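Local coordinates for protein aldehyde dehydrogenase (Bartonella henselae, PDB 3I44) that probably catalyses the NAD(P)+-dependent oxidation of aldehydes to carboxylic acids, as other members of the aldehyde dehydrogenase family do, at residues 92-97 with 208-213; 241-246 with 266-271; 362-367 with 395-400; 433-438 with 453-458. The protein carries 1 engineered substitution. One frame throughout, in Å; residues are numbered along the deposited sequence.

Contact 1 (92-97 with 208-213)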
# COMPACT_ATOMS: atom_id res chain seq x y z
N GLU A 92 0.31 -23.30 -16.69
CA GLU A 92 1.18 -24.09 -17.57
C GLU A 92 0.59 -24.21 -18.97
O GLU A 92 1.31 -24.13 -19.96
CB GLU A 92 1.54 -25.43 -16.91
CG GLU A 92 2.45 -25.17 -15.62
CD GLU A 92 3.12 -26.45 -15.07
OE1 GLU A 92 2.72 -27.58 -15.49
OE2 GLU A 92 4.07 -26.32 -14.24
N LYS A 93 -0.72 -24.38 -19.05
CA LYS A 93 -1.42 -24.44 -20.33
C LYS A 93 -1.33 -23.09 -21.08
O LYS A 93 -1.05 -23.04 -22.28
CB LYS A 93 -2.88 -24.84 -20.11
CG LYS A 93 -3.67 -25.14 -21.41
CD LYS A 93 -2.82 -26.04 -22.34
CE LYS A 93 -3.59 -27.14 -23.01
NZ LYS A 93 -2.66 -28.29 -23.30
N ILE A 94 -1.47 -22.00 -20.34
CA ILE A 94 -1.34 -20.68 -20.91
C ILE A 94 0.07 -20.52 -21.51
O ILE A 94 0.21 -20.03 -22.60
CB ILE A 94 -1.62 -19.60 -19.85
CG1 ILE A 94 -3.14 -19.53 -19.55
CG2 ILE A 94 -1.04 -18.21 -20.31
CD1 ILE A 94 -3.48 -18.64 -18.27
N LEU A 95 1.11 -20.90 -20.77
CA LEU A 95 2.47 -20.83 -21.27
C LEU A 95 2.64 -21.64 -22.56
O LEU A 95 3.25 -21.16 -23.51
CB LEU A 95 3.45 -21.36 -20.22
CG LEU A 95 4.93 -21.33 -20.64
CD1 LEU A 95 5.37 -19.90 -21.07
CD2 LEU A 95 5.83 -21.86 -19.52
N GLU A 96 2.14 -22.87 -22.57
CA GLU A 96 2.21 -23.73 -23.75
C GLU A 96 1.57 -23.05 -24.97
O GLU A 96 2.16 -23.04 -26.03
CB GLU A 96 1.54 -25.08 -23.49
CG GLU A 96 1.31 -25.84 -24.76
CD GLU A 96 0.75 -27.21 -24.54
OE1 GLU A 96 0.07 -27.45 -23.53
OE2 GLU A 96 0.96 -28.04 -25.42
N ILE A 97 0.37 -22.48 -24.82
CA ILE A 97 -0.27 -21.81 -25.94
C ILE A 97 0.46 -20.50 -26.28
O ILE A 97 0.61 -20.15 -27.44
CB ILE A 97 -1.79 -21.60 -25.71
CG1 ILE A 97 -2.50 -22.97 -25.60
CG2 ILE A 97 -2.37 -20.76 -26.81
CD1 ILE A 97 -3.71 -22.98 -24.65
N ALA A 208 -5.73 -12.54 -24.68
CA ALA A 208 -7.10 -12.98 -24.38
C ALA A 208 -7.43 -14.26 -25.12
O ALA A 208 -7.99 -15.17 -24.52
CB ALA A 208 -8.13 -11.89 -24.72
N GLU A 209 -7.12 -14.32 -26.41
CA GLU A 209 -7.33 -15.56 -27.18
C GLU A 209 -6.53 -16.73 -26.64
O GLU A 209 -6.98 -17.86 -26.72
CB GLU A 209 -6.96 -15.38 -28.65
CG GLU A 209 -7.83 -14.42 -29.43
CD GLU A 209 -7.36 -14.29 -30.89
OE1 GLU A 209 -7.00 -15.30 -31.50
OE2 GLU A 209 -7.30 -13.19 -31.41
N ILE A 210 -5.30 -16.47 -26.19
CA ILE A 210 -4.50 -17.51 -25.54
C ILE A 210 -5.24 -18.10 -24.34
O ILE A 210 -5.37 -19.33 -24.24
CB ILE A 210 -3.11 -17.01 -25.22
CG1 ILE A 210 -2.35 -16.81 -26.54
CG2 ILE A 210 -2.29 -18.02 -24.34
CD1 ILE A 210 -1.10 -15.91 -26.46
N LEU A 211 -5.81 -17.23 -23.50
CA LEU A 211 -6.47 -17.64 -22.26
C LEU A 211 -7.76 -18.40 -22.57
O LEU A 211 -8.13 -19.36 -21.92
CB LEU A 211 -6.76 -16.44 -21.33
CG LEU A 211 -5.69 -16.23 -20.26
CD1 LEU A 211 -4.30 -16.03 -20.88
CD2 LEU A 211 -6.08 -15.04 -19.37
N ASP A 212 -8.43 -17.96 -23.62
CA ASP A 212 -9.65 -18.61 -24.05
C ASP A 212 -9.36 -20.03 -24.55
O ASP A 212 -10.06 -20.95 -24.22
CB ASP A 212 -10.26 -17.77 -25.15
CG ASP A 212 -11.56 -18.33 -25.65
OD1 ASP A 212 -12.48 -18.53 -24.86
OD2 ASP A 212 -11.65 -18.52 -26.85
N GLU A 213 -8.29 -20.18 -25.35
CA GLU A 213 -7.86 -21.49 -25.85
C GLU A 213 -7.39 -22.40 -24.70
O GLU A 213 -7.52 -23.63 -24.78
CB GLU A 213 -6.76 -21.33 -26.89
CG GLU A 213 -6.37 -22.66 -27.59
CD GLU A 213 -5.32 -22.53 -28.70
OE1 GLU A 213 -4.77 -23.58 -29.11
OE2 GLU A 213 -5.03 -21.40 -29.17

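Contact 2 (241-246 with 266-271). Engineered in segment 241-246: Glu242 (natural residue Gly).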
# COMPACT_ATOMS: atom_id res chain seq x y z
N LEU A 241 -14.52 -3.67 -7.18
CA LEU A 241 -13.12 -4.08 -7.30
C LEU A 241 -12.40 -3.83 -6.00
O LEU A 241 -12.58 -2.78 -5.37
CB LEU A 241 -12.40 -3.37 -8.45
CG LEU A 241 -12.99 -3.57 -9.85
CD1 LEU A 241 -12.11 -2.76 -10.90
CD2 LEU A 241 -13.12 -5.04 -10.21
N GLU A 242 -11.58 -4.77 -5.57
CA GLU A 242 -10.91 -4.58 -4.30
C GLU A 242 -9.44 -4.11 -4.46
O GLU A 242 -8.79 -3.69 -3.51
CB GLU A 242 -11.12 -5.82 -3.43
CG GLU A 242 -12.05 -5.46 -2.16
CD GLU A 242 -11.15 -5.17 -1.00
OE1 GLU A 242 -10.78 -3.99 -0.71
OE2 GLU A 242 -10.68 -6.23 -0.46
N MET A 243 -8.97 -4.10 -5.70
CA MET A 243 -7.60 -3.71 -5.99
C MET A 243 -7.45 -3.24 -7.40
O MET A 243 -8.12 -3.75 -8.29
CB MET A 243 -6.67 -4.91 -5.78
CG MET A 243 -5.28 -4.74 -6.37
SD MET A 243 -4.34 -6.12 -5.90
CE MET A 243 -2.73 -5.75 -6.69
N ILE A 244 -6.55 -2.28 -7.59
CA ILE A 244 -6.15 -1.84 -8.92
C ILE A 244 -4.64 -1.99 -9.05
O ILE A 244 -3.90 -1.43 -8.21
CB ILE A 244 -6.45 -0.37 -9.18
CG1 ILE A 244 -7.95 -0.17 -9.25
CG2 ILE A 244 -5.86 0.06 -10.55
CD1 ILE A 244 -8.58 -0.82 -10.44
N SER A 245 -4.21 -2.72 -10.08
CA SER A 245 -2.81 -2.81 -10.48
C SER A 245 -2.61 -1.98 -11.73
O SER A 245 -3.15 -2.30 -12.77
CB SER A 245 -2.36 -4.25 -10.70
OG SER A 245 -0.97 -4.25 -10.94
N PHE A 246 -1.78 -0.94 -11.63
CA PHE A 246 -1.61 -0.00 -12.72
C PHE A 246 -0.13 0.22 -13.08
O PHE A 246 0.69 0.43 -12.22
CB PHE A 246 -2.27 1.35 -12.37
CG PHE A 246 -1.97 2.46 -13.35
CD1 PHE A 246 -2.81 2.70 -14.42
CD2 PHE A 246 -0.86 3.26 -13.20
CE1 PHE A 246 -2.54 3.72 -15.32
CE2 PHE A 246 -0.59 4.27 -14.08
CZ PHE A 246 -1.41 4.49 -15.16
N ARG A 266 -6.70 -1.64 -2.40
CA ARG A 266 -5.25 -1.74 -2.56
C ARG A 266 -4.88 -1.17 -3.94
O ARG A 266 -5.48 -1.52 -4.97
CB ARG A 266 -4.78 -3.19 -2.41
CG ARG A 266 -3.29 -3.36 -2.78
CD ARG A 266 -2.86 -4.78 -2.55
NE ARG A 266 -2.73 -5.10 -1.13
CZ ARG A 266 -2.67 -6.35 -0.66
NH1 ARG A 266 -2.78 -7.39 -1.49
NH2 ARG A 266 -2.53 -6.55 0.64
N VAL A 267 -3.89 -0.30 -3.97
CA VAL A 267 -3.44 0.28 -5.20
C VAL A 267 -1.96 -0.04 -5.39
O VAL A 267 -1.12 0.36 -4.58
CB VAL A 267 -3.67 1.82 -5.20
CG1 VAL A 267 -3.11 2.44 -6.49
CG2 VAL A 267 -5.19 2.13 -5.02
N CYS A 268 -1.64 -0.78 -6.45
CA CYS A 268 -0.25 -1.11 -6.77
C CYS A 268 0.19 -0.40 -8.07
O CYS A 268 -0.39 -0.60 -9.12
CB CYS A 268 -0.08 -2.64 -6.87
SG CYS A 268 -0.37 -3.42 -5.29
N LEU A 269 1.19 0.47 -7.96
CA LEU A 269 1.59 1.35 -9.07
C LEU A 269 3.03 1.06 -9.57
O LEU A 269 3.99 1.05 -8.76
CB LEU A 269 1.54 2.81 -8.59
CG LEU A 269 0.20 3.35 -8.11
CD1 LEU A 269 0.28 4.81 -7.63
CD2 LEU A 269 -0.90 3.20 -9.20
N GLU A 270 3.15 0.90 -10.89
CA GLU A 270 4.45 0.84 -11.59
C GLU A 270 4.50 2.06 -12.53
O GLU A 270 3.77 2.10 -13.54
CB GLU A 270 4.54 -0.44 -12.41
CG GLU A 270 4.64 -1.75 -11.61
CD GLU A 270 6.05 -2.07 -11.14
OE1 GLU A 270 6.99 -1.36 -11.58
OE2 GLU A 270 6.21 -3.03 -10.33
N LEU A 271 5.29 3.06 -12.15
CA LEU A 271 5.26 4.36 -12.83
C LEU A 271 6.60 4.67 -13.55
O LEU A 271 7.39 3.77 -13.84
CB LEU A 271 4.89 5.47 -11.82
CG LEU A 271 3.63 5.15 -11.01
CD1 LEU A 271 3.26 6.21 -9.95
CD2 LEU A 271 2.44 4.88 -11.91

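Contact 3 (362-367 with 395-400)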
# COMPACT_ATOMS: atom_id res chain seq x y z
N ILE A 362 18.34 22.10 -26.35
CA ILE A 362 19.06 23.12 -27.13
C ILE A 362 18.85 24.53 -26.52
O ILE A 362 19.82 25.22 -26.20
CB ILE A 362 18.62 23.10 -28.61
CG1 ILE A 362 19.01 21.76 -29.24
CG2 ILE A 362 19.29 24.28 -29.40
CD1 ILE A 362 18.27 21.42 -30.48
N ASP A 363 17.60 24.90 -26.28
CA ASP A 363 17.27 26.25 -25.80
C ASP A 363 17.82 26.55 -24.44
O ASP A 363 18.15 27.69 -24.15
CB ASP A 363 15.76 26.43 -25.75
CG ASP A 363 15.14 26.38 -27.09
OD1 ASP A 363 15.87 26.39 -28.09
OD2 ASP A 363 13.91 26.29 -27.16
N GLU A 364 17.90 25.53 -23.58
CA GLU A 364 18.39 25.75 -22.21
C GLU A 364 19.90 25.76 -22.14
O GLU A 364 20.48 25.98 -21.06
CB GLU A 364 17.76 24.75 -21.22
CG GLU A 364 16.27 25.08 -20.96
CD GLU A 364 15.60 24.15 -19.96
OE1 GLU A 364 16.05 23.01 -19.78
OE2 GLU A 364 14.58 24.56 -19.36
N GLY A 365 20.55 25.54 -23.27
CA GLY A 365 21.99 25.66 -23.34
C GLY A 365 22.79 24.39 -23.07
O GLY A 365 23.98 24.50 -22.79
N ALA A 366 22.19 23.19 -23.15
CA ALA A 366 23.01 21.95 -23.04
C ALA A 366 23.82 21.81 -24.32
O ALA A 366 23.40 22.31 -25.35
CB ALA A 366 22.13 20.71 -22.80
N THR A 367 24.98 21.16 -24.28
CA THR A 367 25.71 20.82 -25.52
C THR A 367 25.04 19.69 -26.32
O THR A 367 24.98 18.54 -25.84
CB THR A 367 27.14 20.40 -25.21
OG1 THR A 367 27.74 21.43 -24.43
CG2 THR A 367 27.97 20.17 -26.52
N PRO A 395 21.22 20.26 -13.54
CA PRO A 395 20.03 19.82 -12.79
C PRO A 395 18.73 20.57 -13.05
O PRO A 395 17.65 19.99 -12.87
CB PRO A 395 20.45 20.01 -11.32
CG PRO A 395 21.94 19.89 -11.32
CD PRO A 395 22.35 20.56 -12.63
N HIS A 396 18.79 21.84 -13.46
CA HIS A 396 17.54 22.60 -13.64
C HIS A 396 16.93 22.34 -15.01
O HIS A 396 15.79 22.71 -15.26
CB HIS A 396 17.79 24.11 -13.49
CG HIS A 396 18.61 24.69 -14.60
ND1 HIS A 396 19.97 24.87 -14.49
CD2 HIS A 396 18.26 25.07 -15.85
CE1 HIS A 396 20.43 25.35 -15.64
NE2 HIS A 396 19.42 25.47 -16.48
N MET A 397 17.67 21.70 -15.91
CA MET A 397 17.17 21.56 -17.28
C MET A 397 16.05 20.54 -17.37
O MET A 397 16.04 19.54 -16.65
CB MET A 397 18.29 21.18 -18.23
CG MET A 397 19.39 22.22 -18.30
SD MET A 397 20.67 21.69 -19.45
CE MET A 397 21.70 23.18 -19.45
N ARG A 398 15.11 20.80 -18.26
CA ARG A 398 14.01 19.89 -18.43
C ARG A 398 14.48 18.46 -18.77
O ARG A 398 13.85 17.50 -18.31
CB ARG A 398 13.04 20.37 -19.52
CG ARG A 398 12.29 21.68 -19.16
CD ARG A 398 11.24 22.02 -20.25
NE ARG A 398 10.25 20.95 -20.37
CZ ARG A 398 9.54 20.69 -21.47
NH1 ARG A 398 9.68 21.42 -22.57
NH2 ARG A 398 8.68 19.69 -21.46
N ILE A 399 15.53 18.33 -19.59
CA ILE A 399 15.98 17.00 -20.03
C ILE A 399 16.59 16.21 -18.88
O ILE A 399 16.64 14.98 -18.94
CB ILE A 399 16.99 17.05 -21.26
CG1 ILE A 399 18.19 17.98 -21.01
CG2 ILE A 399 16.26 17.46 -22.52
CD1 ILE A 399 19.24 17.94 -22.14
N PHE A 400 17.05 16.91 -17.84
CA PHE A 400 17.52 16.27 -16.61
C PHE A 400 16.35 15.77 -15.76
O PHE A 400 16.44 14.72 -15.14
CB PHE A 400 18.38 17.23 -15.82
CG PHE A 400 19.07 16.64 -14.60
CD1 PHE A 400 20.31 16.05 -14.71
CD2 PHE A 400 18.48 16.73 -13.33
CE1 PHE A 400 20.95 15.55 -13.60
CE2 PHE A 400 19.13 16.21 -12.22
CZ PHE A 400 20.38 15.64 -12.35
O HOH W 1 15.98 20.82 -21.35
O HOH W 2 14.13 24.08 -16.88

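Contact 4 (433-438 with 453-458)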
# COMPACT_ATOMS: atom_id res chain seq x y z
N ASN A 433 18.46 2.64 -10.60
CA ASN A 433 19.70 3.36 -10.80
C ASN A 433 20.80 2.33 -11.12
O ASN A 433 20.66 1.15 -10.77
CB ASN A 433 20.07 4.14 -9.54
CG ASN A 433 19.28 5.45 -9.39
OD1 ASN A 433 19.08 6.16 -10.36
ND2 ASN A 433 18.86 5.77 -8.16
N TYR A 434 21.88 2.80 -11.75
CA TYR A 434 22.92 1.96 -12.32
C TYR A 434 24.29 2.49 -11.87
O TYR A 434 24.52 3.72 -11.76
CB TYR A 434 22.84 1.96 -13.86
CG TYR A 434 21.51 1.49 -14.42
CD1 TYR A 434 21.38 0.22 -14.96
CD2 TYR A 434 20.38 2.32 -14.41
CE1 TYR A 434 20.14 -0.23 -15.47
CE2 TYR A 434 19.17 1.88 -14.92
CZ TYR A 434 19.05 0.59 -15.45
OH TYR A 434 17.86 0.12 -15.97
N ILE A 435 25.22 1.58 -11.60
CA ILE A 435 26.58 1.97 -11.11
C ILE A 435 27.58 1.11 -11.83
O ILE A 435 27.42 -0.12 -11.88
CB ILE A 435 26.75 1.72 -9.61
CG1 ILE A 435 25.68 2.46 -8.79
CG2 ILE A 435 28.17 2.13 -9.11
CD1 ILE A 435 25.56 1.96 -7.33
N GLN A 436 28.59 1.75 -12.43
CA GLN A 436 29.69 1.04 -13.07
C GLN A 436 31.01 1.39 -12.42
O GLN A 436 31.48 2.54 -12.49
CB GLN A 436 29.74 1.35 -14.56
CG GLN A 436 28.39 1.57 -15.21
CD GLN A 436 27.42 0.39 -15.11
OE1 GLN A 436 27.80 -0.79 -15.25
NE2 GLN A 436 26.14 0.72 -14.93
N SER A 437 31.60 0.39 -11.74
CA SER A 437 32.96 0.51 -11.20
C SER A 437 33.53 -0.87 -10.88
O SER A 437 32.82 -1.76 -10.41
CB SER A 437 32.97 1.35 -9.92
OG SER A 437 34.21 1.25 -9.22
N GLN A 438 34.83 -1.04 -11.15
CA GLN A 438 35.48 -2.31 -10.82
C GLN A 438 35.88 -2.38 -9.36
O GLN A 438 36.33 -3.44 -8.93
CB GLN A 438 36.65 -2.60 -11.78
CG GLN A 438 36.11 -3.04 -13.11
CD GLN A 438 37.17 -3.23 -14.15
OE1 GLN A 438 37.44 -4.36 -14.53
NE2 GLN A 438 37.73 -2.14 -14.65
N GLY A 453 14.22 1.72 -5.96
CA GLY A 453 13.76 0.37 -5.67
C GLY A 453 14.70 -0.70 -6.17
O GLY A 453 14.71 -1.80 -5.63
N MET A 454 15.44 -0.39 -7.25
CA MET A 454 16.38 -1.34 -7.88
C MET A 454 17.71 -0.68 -8.19
O MET A 454 17.77 0.53 -8.47
CB MET A 454 15.79 -1.92 -9.17
CG MET A 454 14.53 -2.73 -8.96
SD MET A 454 13.63 -3.24 -10.41
CE MET A 454 12.97 -1.62 -10.95
N VAL A 455 18.78 -1.46 -8.11
CA VAL A 455 20.12 -0.96 -8.46
C VAL A 455 20.77 -2.09 -9.26
O VAL A 455 20.88 -3.20 -8.76
CB VAL A 455 20.95 -0.58 -7.25
CG1 VAL A 455 22.36 -0.03 -7.62
CG2 VAL A 455 20.24 0.47 -6.41
N GLU A 456 21.13 -1.81 -10.51
CA GLU A 456 21.93 -2.74 -11.34
C GLU A 456 23.40 -2.32 -11.37
O GLU A 456 23.75 -1.24 -11.86
CB GLU A 456 21.39 -2.85 -12.75
CG GLU A 456 19.96 -3.43 -12.76
CD GLU A 456 19.41 -3.71 -14.15
OE1 GLU A 456 20.21 -3.80 -15.12
OE2 GLU A 456 18.16 -3.83 -14.22
N VAL A 457 24.25 -3.20 -10.84
CA VAL A 457 25.71 -2.95 -10.76
C VAL A 457 26.45 -3.70 -11.86
O VAL A 457 26.27 -4.93 -12.04
CB VAL A 457 26.26 -3.40 -9.37
CG1 VAL A 457 27.82 -3.17 -9.22
CG2 VAL A 457 25.52 -2.67 -8.27
N ASN A 458 27.29 -2.96 -12.58
CA ASN A 458 28.23 -3.48 -13.57
C ASN A 458 27.57 -4.35 -14.64
O ASN A 458 28.09 -5.38 -15.04
CB ASN A 458 29.37 -4.19 -12.86
CG ASN A 458 30.24 -3.23 -12.13
OD1 ASN A 458 30.35 -2.06 -12.53
ND2 ASN A 458 30.83 -3.67 -11.01
O HOH W 3 24.59 -1.75 -14.50

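Contact 1 (92-97 with 208-213)
Ile97 CG2 lies against Ile210 CG2 at 3.7 Å, and the two side chains run past each other in opposite directions, so that their flanks do the touching. With CG1 of Ile97 set beside the backbone N (chi1 -64°), the CG2 branch falls opposite that N, which also brings this methyl to Glu213 OE2 at 3.6 Å. The other branch of Ile97 ends with CD1 against the backbone of Glu213, 3.7 Å from Glu213 C. Glu213 is stretched out across this isoleucine, giving it CG as well as one carboxylate oxygen; its other oxygen, OE1, is held in a salt bridge by Lys100. One turn back along helix 84-100, Ile94 crosses Leu211 at a slant and meets Leu211 CD1 with its CD1 at 3.8 Å. Ile210 CG2 also presses on the backbone, 3.6 Å from Ile94 O. No hydrogen bond links the two segments. Beyond them, Leu186 and Val182 of helix 174-188 pack on Ile94 and Leu211 respectively. The segment axes approach to 8.9 Å at 124°, a steeply crossed pair of helices with an apolar seam, and helix 202-213 is the connection between parallel strands 191-195 and 221-223 of an alpha/beta, Rossmann-like domain.

Contact 2 (241-246 with 266-271)
Phe246, the residue most covered by the partner strand, puts its ring edge against Leu271: Leu271 CD2 lies in the ring plane, 3.8 Å from Phe246 CE2, and the two side chains cross at nearly a right angle. Leu269 CD2 reaches the root of the same side chain, 3.9 Å from Phe246 CB. This ring is on the sheet face shared by Ile244, Val267 and Leu269, which helix 250-261 covers, with Ala252 on Phe246 and Ser257 on Leu269.

Arg266 and Met243 are paired on the other face, beside Ser245 and Cys268. Met243 is fully extended, with CG opposite its backbone N (chi1 166°), and this carries SD to 3.9 Å from Arg266 CD and CE on to Cys268 SG at 3.6 Å. Arg266 bends at chi3, and its NH1 is taken up by the carbonyls of Glu487 and Leu489.

Underneath, the backbones are laced in parallel register. Phe246 N donates to Cys268 O (2.9 Å), and Glu270 N answers to Phe246 O at 2.8 Å. Glu242, an engineered residue, is salt-bridged by Arg476 and Arg451 of the second subunit. Strand 243-247, helix 250-261 and strand 266-270 together make a beta-alpha-beta crossover, the repeating unit of the Rossmann-like sheet that binds the dinucleotide cofactor in this family.

Contact 3 (362-367 with 395-400)
Glu364 reaches across to the start of helix 398-401 from a helix end finished by a Schellman motif: helix 348-363 stops here, and Gly365, with positive phi (91°), takes the first non-helical conformation. The carboxylate oxygen Glu364 OE1 accepts Arg398 N at 2.8 Å, using the lone pair on the side of the other oxygen, with 155° at the hydrogen. Met397 holds the N-cap position of the receiving helix, and its CB lies 3.3 Å from the same OE1. The carboxylate stands nearly perpendicular to the Arg398 guanidinium, whose salt bridges go to Glu402 and Asp356; of the Arg398 side chain, Glu364 OE2 meets the aliphatic CG (3.7 Å). The amino end of a helix would be expected to favour the charged form of Glu364.

Two waters extend this grip. One donates to Glu364 OE1 and accepts from Ile399 N; the other donates both to Glu364 OE2 and to His396 O, so each carboxylate oxygen has a water.

Farther along, the extended Met397 side chain reaches the turn with its methyl, CE lying 3.7 Å from Ala366 N. Phe390 of strand 388-391 packs on both Ala366 and Ile399, which closes the apolar side of the contact. There Ala366 CB meets Met397 SD at 3.8 Å and Ile399 CD1 at 4.1 Å.

Contact 4 (433-438 with 453-458)
Glu456 and Tyr434 lie side by side, pointing the same way from neighbouring parallel strands. Followed outward, Glu456 starts with CB 3.8 Å from Tyr434 CD1; CG then passes Tyr434 CE1 more loosely, and CD comes within 3.8 Å of that same ring carbon. At the tip OE1 sits 3.6 Å from Tyr434 CE1, approaching the ring obliquely, with ring and carboxylate planes 62° apart. CG is opposite the carbonyl carbon (chi1 -63°) and the chain stays extended beyond it, which keeps the glutamate alongside the tyrosine over its whole length. The phenol oxygen carries on to Asn304 O, and the ring meets that of His294 at about a right angle.

Across the sheet, on the face of Asn433, Ile435 and Val455, Ile435 CD1 touches Val455 CG1. Backbone bonds hold the register, among them Asn458 N to Ile435 O at 2.9 Å. Past the strand ends, Asn458 imitates another rung with its amide: OD1 accepts Ser437 N at 2.9 Å on an in-plane lone pair, and ND2 donates to Ser437 O at 2.8 Å. A water accepts from Gln436 NE2, which also bonds Asn277 OD1, and donates to Glu456 O, which also takes Ile435 N; Gln436 OE1 is met by Arg290.

The two strands belong to a beta-alpha-beta unit with helix 440-449, and Met454 and Val455 pair with a strand of the second subunit, continuing the sheet over the dimer interface. The chemistry implies a polar extension of the ladder: one side-chain amide, giving and accepting, satisfies both backbone groups of Ser437 where the strands end.

In the fold
From the N terminus the four contacts follow one another in series; none nests in or crosses another. Contact 1 closes the longest loop, 110 residues that include helices 102-113, 117-141 and 174-188, and brings an early helix onto the alpha/beta domain. Contact 2 closes a short crossover in that domain's sheet. The chain then moves to the second large sheet, where contact 3 joins the end of helix 348-363 to helix 398-401 around strands 367-370 and 388-391, and contact 4 closes the crossover to that sheet's last strand within the chain. Contacts 1 and 3 lie on opposite sides of the chain's centre, their own centres 47 Å apart; contacts 2 and 4 both touch the second subunit.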